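Local coordinates for immunomodulatory active chitinase (PDB 6G9C), which probably hydrolyses chitin as a family 18 glycoside hydrolase and has immunomodulatory activity in inflammatory lung disease, at residues A59-A70 with S99-G110. Sequence-based numbering, arbitrary orientation.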
loop_
_atom_site.group_PDB
_atom_site.type_symbol
_atom_site.label_atom_id
_atom_site.label_comp_id
_atom_site.label_asym_id
_atom_site.label_seq_id
_atom_site.Cartn_x
_atom_site.Cartn_y
_atom_site.Cartn_z
ATOM N N ALA A 59 1.513 -15.086 2.795
ATOM C CA ALA A 59 2.261 -14.520 1.678
ATOM C C ALA A 59 2.580 -15.576 0.624
ATOM O O ALA A 59 2.957 -16.708 0.949
ATOM C CB ALA A 59 3.556 -13.875 2.185
ATOM N N ASN A 60 2.390 -15.196 -0.645
ATOM C CA ASN A 60 2.712 -15.962 -1.852
ATOM C C ASN A 60 1.751 -17.110 -2.136
ATOM O O ASN A 60 1.992 -17.897 -3.057
ATOM C CB ASN A 60 4.150 -16.486 -1.807
ATOM C CG ASN A 60 5.157 -15.366 -1.824
ATOM O OD1 ASN A 60 5.061 -14.456 -2.643
ATOM N ND2 ASN A 60 6.111 -15.406 -0.904
ATOM N N LEU A 61 0.677 -17.244 -1.364
ATOM C CA LEU A 61 -0.365 -18.211 -1.687
ATOM C C LEU A 61 -0.959 -17.945 -3.070
ATOM O O LEU A 61 -1.112 -18.865 -3.884
ATOM C CB LEU A 61 -1.447 -18.121 -0.620
ATOM C CG LEU A 61 -2.216 -19.301 -0.083
ATOM C CD1 LEU A 61 -1.276 -20.394 0.354
ATOM C CD2 LEU A 61 -3.062 -18.786 1.071
ATOM N N CYS A 62 -1.278 -16.685 -3.354
ATOM C CA CYS A 62 -1.989 -16.268 -4.557
ATOM C C CYS A 62 -1.227 -15.111 -5.182
ATOM O O CYS A 62 -0.542 -14.369 -4.478
ATOM C CB CYS A 62 -3.419 -15.797 -4.245
ATOM S SG CYS A 62 -4.242 -16.991 -3.206
ATOM N N GLU A 63 -1.329 -14.956 -6.503
ATOM C CA GLU A 63 -0.891 -13.680 -7.065
ATOM C C GLU A 63 -2.016 -12.658 -7.084
ATOM O O GLU A 63 -1.758 -11.454 -6.977
ATOM C CB GLU A 63 -0.331 -13.838 -8.480
ATOM C CG GLU A 63 0.517 -12.637 -8.879
ATOM C CD GLU A 63 0.977 -12.671 -10.316
ATOM O OE1 GLU A 63 0.785 -13.706 -10.991
ATOM O OE2 GLU A 63 1.535 -11.650 -10.769
ATOM N N TYR A 64 -3.254 -13.123 -7.192
ATOM C CA TYR A 64 -4.424 -12.273 -7.260
ATOM C C TYR A 64 -5.384 -12.695 -6.159
ATOM O O TYR A 64 -5.722 -13.878 -6.047
ATOM C CB TYR A 64 -5.118 -12.398 -8.623
ATOM C CG TYR A 64 -4.219 -12.175 -9.820
ATOM C CD1 TYR A 64 -3.488 -13.220 -10.369
ATOM C CD2 TYR A 64 -4.119 -10.920 -10.410
ATOM C CE1 TYR A 64 -2.665 -13.017 -11.472
ATOM C CE2 TYR A 64 -3.301 -10.705 -11.520
ATOM C CZ TYR A 64 -2.586 -11.756 -12.044
ATOM O OH TYR A 64 -1.778 -11.550 -13.136
ATOM N N ILE A 65 -5.829 -11.735 -5.357
ATOM C CA ILE A 65 -6.940 -11.951 -4.438
ATOM C C ILE A 65 -8.158 -11.256 -5.023
ATOM O O ILE A 65 -8.081 -10.082 -5.403
ATOM C CB ILE A 65 -6.639 -11.425 -3.028
ATOM C CG1 ILE A 65 -5.633 -12.350 -2.314
ATOM C CG2 ILE A 65 -7.940 -11.310 -2.234
ATOM C CD1 ILE A 65 -5.060 -11.728 -1.080
ATOM N N PHE A 66 -9.279 -11.973 -5.088
ATOM C CA PHE A 66 -10.544 -11.414 -5.561
ATOM C C PHE A 66 -11.434 -11.188 -4.347
ATOM O O PHE A 66 -11.686 -12.121 -3.574
ATOM C CB PHE A 66 -11.221 -12.343 -6.570
ATOM C CG PHE A 66 -10.384 -12.613 -7.783
ATOM C CD1 PHE A 66 -9.447 -13.636 -7.780
ATOM C CD2 PHE A 66 -10.510 -11.825 -8.919
ATOM C CE1 PHE A 66 -8.650 -13.874 -8.881
ATOM C CE2 PHE A 66 -9.720 -12.061 -10.033
ATOM C CZ PHE A 66 -8.782 -13.081 -10.006
ATOM N N TYR A 67 -11.887 -9.949 -4.165
ATOM C CA TYR A 67 -12.657 -9.578 -2.980
ATOM C C TYR A 67 -14.149 -9.719 -3.277
ATOM O O TYR A 67 -14.723 -8.899 -4.007
ATOM C CB TYR A 67 -12.303 -8.161 -2.545
ATOM C CG TYR A 67 -12.797 -7.827 -1.163
ATOM C CD1 TYR A 67 -14.148 -7.579 -0.929
ATOM C CD2 TYR A 67 -11.920 -7.786 -0.070
ATOM C CE1 TYR A 67 -14.615 -7.281 0.333
ATOM C CE2 TYR A 67 -12.386 -7.486 1.202
ATOM C CZ TYR A 67 -13.733 -7.241 1.394
ATOM O OH TYR A 67 -14.208 -6.940 2.645
ATOM N N ALA A 68 -14.780 -10.749 -2.704
ATOM C CA ALA A 68 -16.215 -10.981 -2.868
ATOM C C ALA A 68 -16.965 -10.526 -1.619
ATOM O O ALA A 68 -16.665 -11.001 -0.517
ATOM C CB ALA A 68 -16.487 -12.461 -3.144
ATOM N N PHE A 69 -17.949 -9.620 -1.764
ATOM C CA PHE A 69 -18.355 -8.900 -2.988
ATOM C C PHE A 69 -18.623 -7.437 -2.655
ATOM O O PHE A 69 -18.957 -7.101 -1.515
ATOM C CB PHE A 69 -19.654 -9.449 -3.585
ATOM C CG PHE A 69 -19.553 -10.835 -4.146
ATOM C CD1 PHE A 69 -18.922 -11.062 -5.357
ATOM C CD2 PHE A 69 -20.145 -11.905 -3.478
ATOM C CE1 PHE A 69 -18.849 -12.350 -5.886
ATOM C CE2 PHE A 69 -20.079 -13.198 -3.992
ATOM C CZ PHE A 69 -19.421 -13.416 -5.202
ATOM N N ALA A 70 -18.557 -6.564 -3.660
ATOM C CA ALA A 70 -19.162 -5.251 -3.529
ATOM C C ALA A 70 -20.665 -5.355 -3.794
ATOM O O ALA A 70 -21.194 -6.422 -4.117
ATOM C CB ALA A 70 -18.505 -4.251 -4.484
ATOM N N SER A 99 3.948 -7.957 2.954
ATOM C CA SER A 99 4.750 -9.174 2.929
ATOM C C SER A 99 4.762 -9.847 1.563
ATOM O O SER A 99 5.484 -10.831 1.382
ATOM C CB SER A 99 4.260 -10.156 3.998
ATOM O OG SER A 99 2.858 -10.071 4.169
ATOM N N GLN A 100 4.007 -9.326 0.595
ATOM C CA GLN A 100 3.984 -9.879 -0.760
ATOM C C GLN A 100 3.796 -8.731 -1.743
ATOM O O GLN A 100 2.670 -8.425 -2.164
ATOM C CB GLN A 100 2.880 -10.923 -0.922
ATOM C CG GLN A 100 2.968 -11.723 -2.219
ATOM C CD GLN A 100 1.680 -12.434 -2.556
ATOM O OE1 GLN A 100 0.975 -12.910 -1.671
ATOM N NE2 GLN A 100 1.352 -12.496 -3.847
ATOM N N PRO A 101 4.892 -8.080 -2.149
ATOM C CA PRO A 101 4.771 -6.845 -2.944
ATOM C C PRO A 101 4.073 -7.025 -4.285
ATOM O O PRO A 101 3.454 -6.070 -4.767
ATOM C CB PRO A 101 6.234 -6.401 -3.122
ATOM C CG PRO A 101 6.987 -7.093 -2.029
ATOM C CD PRO A 101 6.289 -8.385 -1.785
ATOM N N ASP A 102 4.124 -8.214 -4.892
ATOM C CA ASP A 102 3.491 -8.430 -6.191
ATOM C C ASP A 102 1.999 -8.737 -6.096
ATOM O O ASP A 102 1.357 -8.904 -7.134
ATOM C CB ASP A 102 4.194 -9.569 -6.943
ATOM C CG ASP A 102 3.821 -10.953 -6.408
ATOM O OD1 ASP A 102 3.566 -11.080 -5.195
ATOM O OD2 ASP A 102 3.791 -11.918 -7.201
ATOM N N LEU A 103 1.440 -8.835 -4.890
ATOM C CA LEU A 103 0.023 -9.155 -4.732
ATOM C C LEU A 103 -0.856 -8.125 -5.434
ATOM O O LEU A 103 -0.634 -6.923 -5.310
ATOM C CB LEU A 103 -0.321 -9.210 -3.241
ATOM C CG LEU A 103 -1.759 -9.558 -2.860
ATOM C CD1 LEU A 103 -2.107 -10.944 -3.374
ATOM C CD2 LEU A 103 -1.935 -9.478 -1.340
ATOM N N LYS A 104 -1.844 -8.602 -6.190
ATOM C CA LYS A 104 -2.874 -7.756 -6.781
ATOM C C LYS A 104 -4.215 -8.097 -6.144
ATOM O O LYS A 104 -4.537 -9.272 -5.965
ATOM C CB LYS A 104 -2.960 -7.959 -8.298
ATOM C CG LYS A 104 -1.654 -7.768 -9.057
ATOM C CD LYS A 104 -1.092 -6.396 -8.815
ATOM C CE LYS A 104 0.096 -6.111 -9.723
ATOM N NZ LYS A 104 1.137 -5.308 -9.016
ATOM N N VAL A 105 -5.008 -7.077 -5.822
ATOM C CA VAL A 105 -6.305 -7.274 -5.179
ATOM C C VAL A 105 -7.376 -6.663 -6.072
ATOM O O VAL A 105 -7.360 -5.451 -6.328
ATOM C CB VAL A 105 -6.350 -6.645 -3.777
ATOM C CG1 VAL A 105 -7.684 -6.943 -3.104
ATOM C CG2 VAL A 105 -5.194 -7.149 -2.917
ATOM N N LEU A 106 -8.320 -7.493 -6.517
ATOM C CA LEU A 106 -9.404 -7.071 -7.395
ATOM C C LEU A 106 -10.714 -7.120 -6.626
ATOM O O LEU A 106 -10.889 -7.942 -5.723
ATOM C CB LEU A 106 -9.503 -7.970 -8.636
ATOM C CG LEU A 106 -8.368 -7.931 -9.669
ATOM C CD1 LEU A 106 -7.209 -8.844 -9.251
ATOM C CD2 LEU A 106 -8.904 -8.335 -11.036
ATOM N N LEU A 107 -11.629 -6.226 -6.970
ATOM C CA LEU A 107 -12.953 -6.200 -6.366
ATOM C C LEU A 107 -13.924 -6.973 -7.246
ATOM O O LEU A 107 -14.035 -6.689 -8.442
ATOM C CB LEU A 107 -13.440 -4.757 -6.197
ATOM C CG LEU A 107 -14.808 -4.570 -5.528
ATOM C CD1 LEU A 107 -14.790 -5.166 -4.092
ATOM C CD2 LEU A 107 -15.177 -3.089 -5.512
ATOM N N SER A 108 -14.632 -7.936 -6.654
ATOM C CA SER A 108 -15.641 -8.715 -7.365
ATOM C C SER A 108 -17.031 -8.155 -7.107
ATOM O O SER A 108 -17.331 -7.663 -6.015
ATOM C CB SER A 108 -15.592 -10.192 -6.938
ATOM O OG SER A 108 -14.391 -10.819 -7.375
ATOM N N LEU A 109 -17.884 -8.234 -8.138
ATOM C CA LEU A 109 -19.255 -7.752 -8.080
ATOM C C LEU A 109 -20.187 -8.821 -8.633
ATOM O O LEU A 109 -19.944 -9.369 -9.713
ATOM C CB LEU A 109 -19.419 -6.446 -8.873
ATOM C CG LEU A 109 -20.792 -5.824 -8.719
ATOM C CD1 LEU A 109 -20.942 -5.317 -7.291
ATOM C CD2 LEU A 109 -20.965 -4.677 -9.722
ATOM N N GLY A 110 -21.258 -9.100 -7.905
ATOM C CA GLY A 110 -22.229 -10.068 -8.369
ATOM C C GLY A 110 -22.279 -11.279 -7.460
ATOM O O GLY A 110 -22.523 -11.146 -6.257
HETATM O O HOH W 1 3.730 -14.729 -5.279
HETATM O O HOH W 2 0.996 -9.148 -9.997
HETATM O O HOH W 3 -22.686 -8.048 -5.596
#
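Gln100 reaches across to the loop at Asn60 because CG is swung opposite the backbone N (chi1 -169°) and the chain runs on extended. Its amide makes four hydrogen bonds, two at each end: OE1 takes the N-H of Asn60 at 2.9 Å, from above the carbonyl plane, and a hydrogen bond with Tyr57 OH, while NE2 gives to Cys62 O at 2.7 Å in that carbonyl's plane and to Asp102 OD1. Cys62 is tied to Cys37 by a disulfide. Nearby, Glu63 OE2 and Asp102 OD2 stand 4.2 Å apart, an approach of like charges that may raise their proton affinity; the NE2 bond to Asp102 would offset this, and a water solvates Glu63 OE2 and links it to Asp102 O.

Beyond this loop, strands 64-70 and 104-110 are paired in parallel by a ladder of six backbone hydrogen bonds, from Lys104 N to Glu63 O (3.0 Å) up to Ala70 N to Ser108 O (2.9 Å). On the face carrying Tyr64 and Phe66, Leu106 puts CD1 at the edge of the Tyr64 ring, while its CD2 lies 3.9 Å from Phe66 CE2. On the other face Ala70 CB sits against both methyls of Leu107. The Phe69 ring follows a cis peptide and is sandwiched, Ala68 CB over one face and Gly110 O over the opposite one.

These are neighbouring strands of the TIM barrel of family 18 chitinases. The Gln100 amide clamps one end; at the other, Ser108 OG hydrogen-bonds to Asp149 OD2 of the family's DxxDxDxE signature, consistent with a second-shell position beside the active site.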